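Local coordinates for protein endoglucanase (Clostridium thermocellum, PDB 2YIK) that probably hydrolyses internal beta-1,4-glucosidic bonds of cellulose, as a family 9 glycoside hydrolase that binds zinc and calcium ions, at residues A[42-47]-A[508-513]. Numbering follows the deposited sequence.
Sequences KALQYS and ACAGLY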
loop_
_atom_site.group_PDB
_atom_site.type_symbol
_atom_site.label_atom_id
_atom_site.label_comp_id
_atom_site.label_asym_id
_atom_site.label_seq_id
_atom_site.Cartn_x
_atom_site.Cartn_y
_atom_site.Cartn_z
ATOM N N LYS A 42 18.144 -0.480 10.645
ATOM C CA LYS A 42 18.465 -1.487 9.647
ATOM C C LYS A 42 17.179 -2.129 9.128
ATOM O O LYS A 42 17.083 -2.492 7.955
ATOM C CB LYS A 42 19.372 -2.555 10.259
ATOM C CG LYS A 42 19.632 -3.735 9.341
ATOM C CD LYS A 42 20.503 -4.808 10.002
ATOM C CE LYS A 42 20.429 -6.111 9.206
ATOM N NZ LYS A 42 21.376 -7.149 9.708
ATOM N N ALA A 43 16.189 -2.274 10.005
ATOM C CA ALA A 43 14.917 -2.874 9.609
ATOM C C ALA A 43 14.247 -1.984 8.565
ATOM O O ALA A 43 13.710 -2.468 7.567
ATOM C CB ALA A 43 14.018 -3.037 10.825
ATOM N N LEU A 44 14.290 -0.677 8.798
ATOM C CA LEU A 44 13.712 0.288 7.867
ATOM C C LEU A 44 14.439 0.173 6.532
ATOM O O LEU A 44 13.817 0.052 5.473
ATOM C CB LEU A 44 13.861 1.716 8.411
ATOM C CG LEU A 44 13.446 2.835 7.449
ATOM C CD1 LEU A 44 11.982 2.648 7.062
ATOM C CD2 LEU A 44 13.652 4.202 8.097
ATOM N N GLN A 45 15.767 0.212 6.589
ATOM C CA GLN A 45 16.578 0.103 5.385
ATOM C C GLN A 45 16.199 -1.129 4.581
ATOM O O GLN A 45 15.869 -1.034 3.397
ATOM C CB GLN A 45 18.061 0.036 5.753
ATOM C CG GLN A 45 18.954 -0.415 4.615
ATOM C CD GLN A 45 20.392 -0.666 5.057
ATOM O OE1 GLN A 45 20.635 -1.233 6.125
ATOM N NE2 GLN A 45 21.348 -0.261 4.227
ATOM N N TYR A 46 16.247 -2.286 5.229
ATOM C CA TYR A 46 15.913 -3.538 4.570
ATOM C C TYR A 46 14.478 -3.615 4.048
ATOM O O TYR A 46 14.248 -4.101 2.941
ATOM C CB TYR A 46 16.168 -4.714 5.521
ATOM C CG TYR A 46 17.601 -5.207 5.545
ATOM C CD1 TYR A 46 18.662 -4.319 5.715
ATOM C CD2 TYR A 46 17.892 -6.564 5.419
ATOM C CE1 TYR A 46 19.975 -4.768 5.759
ATOM C CE2 TYR A 46 19.205 -7.028 5.461
ATOM C CZ TYR A 46 20.242 -6.124 5.633
ATOM O OH TYR A 46 21.543 -6.572 5.692
ATOM N N SER A 47 13.520 -3.130 4.834
ATOM C CA SER A 47 12.106 -3.202 4.450
ATOM C C SER A 47 11.756 -2.753 3.032
ATOM O O SER A 47 10.904 -3.362 2.389
ATOM C CB SER A 47 11.225 -2.433 5.454
ATOM O OG SER A 47 11.362 -1.029 5.329
ATOM N N ALA A 508 6.282 1.394 10.191
ATOM C CA ALA A 508 6.430 0.957 11.577
ATOM C C ALA A 508 7.903 0.992 11.990
ATOM O O ALA A 508 8.231 1.398 13.101
ATOM C CB ALA A 508 5.863 -0.452 11.750
ATOM N N CYS A 509 8.782 0.554 11.093
ATOM C CA CYS A 509 10.215 0.566 11.365
ATOM C C CYS A 509 10.675 1.992 11.619
ATOM O O CYS A 509 11.399 2.250 12.582
ATOM C CB CYS A 509 10.992 -0.011 10.184
ATOM S SG CYS A 509 10.782 -1.797 9.937
ATOM N N ALA A 510 10.247 2.914 10.753
ATOM C CA ALA A 510 10.608 4.322 10.890
ATOM C C ALA A 510 10.073 4.878 12.201
ATOM O O ALA A 510 10.772 5.605 12.908
ATOM C CB ALA A 510 10.052 5.134 9.720
ATOM N N GLY A 511 8.822 4.540 12.506
ATOM C CA GLY A 511 8.196 5.014 13.728
ATOM C C GLY A 511 8.894 4.504 14.977
ATOM O O GLY A 511 9.020 5.233 15.964
ATOM N N LEU A 512 9.333 3.250 14.944
ATOM C CA LEU A 512 10.035 2.660 16.083
ATOM C C LEU A 512 11.399 3.312 16.246
ATOM O O LEU A 512 11.874 3.517 17.364
ATOM C CB LEU A 512 10.198 1.146 15.889
ATOM C CG LEU A 512 8.907 0.358 16.122
ATOM C CD1 LEU A 512 9.035 -1.038 15.542
ATOM C CD2 LEU A 512 8.600 0.316 17.611
ATOM N N TYR A 513 12.035 3.637 15.127
ATOM C CA TYR A 513 13.338 4.277 15.190
ATOM C C TYR A 513 13.161 5.668 15.787
ATOM O O TYR A 513 14.012 6.163 16.529
ATOM C CB TYR A 513 13.952 4.401 13.798
ATOM C CG TYR A 513 15.345 4.975 13.853
ATOM C CD1 TYR A 513 16.413 4.214 14.332
ATOM C CD2 TYR A 513 15.585 6.299 13.488
ATOM C CE1 TYR A 513 17.696 4.764 14.449
ATOM C CE2 TYR A 513 16.854 6.856 13.604
ATOM C CZ TYR A 513 17.903 6.084 14.084
ATOM O OH TYR A 513 19.157 6.643 14.192
#
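Ala43, Leu44, Cys509 and Ala510 form a buried helix-helix seam, with apolar side-chain contacts, in the family 9 catalytic domain, where the first helix of the modelled chain, 40-47, lies against the last, 499-516. The two run nearly antiparallel, at 161° between their N-to-C directions, and their axes approach to 8.4 Å. Ala43, Cys509 and Ala510 are small, consistent with this close approach; the nearest CA atoms are those of Leu44 and Cys509, 5.0 Å apart. Cys509 touches both residues of helix 40-47 that carry the contact. Its CB presses on the backbone of that helix, 3.6 Å from Leu44 CA, while SG reaches along the same surface to the methyl of Ala43, with SG and Ala43 CB 3.6 Å apart. The torsion of Cys509, with SG turned away from its own carbonyl carbon and lying beside the backbone N (chi1 -70°), directs the sulfur to Ala43 rather than to the leucine branches. Leu44 works on the other flank of the cysteine. Its CG is anti to the backbone N (chi1 173°), and both terminal methyls come alongside Ala510, CD2 standing 4.1 Å from Ala510 CB. Phe145 of helix 142-147 touches both Leu44 and Ala510, whereas Met425 of helix 416-428 packs on Cys509. One turn on, the hydroxyl of Ser47 is turned back on its own helix, donating from OG to Leu44 O at 2.7 Å; its side chain also touches Phe505 and Val506 of helix 499-516. This close antiparallel packing brings together helices from the two ends of the catalytic domain, consistent with the (alpha/alpha)6 barrel of family 9 cellulases, where the pairing probably helps to join the start of the domain to its end.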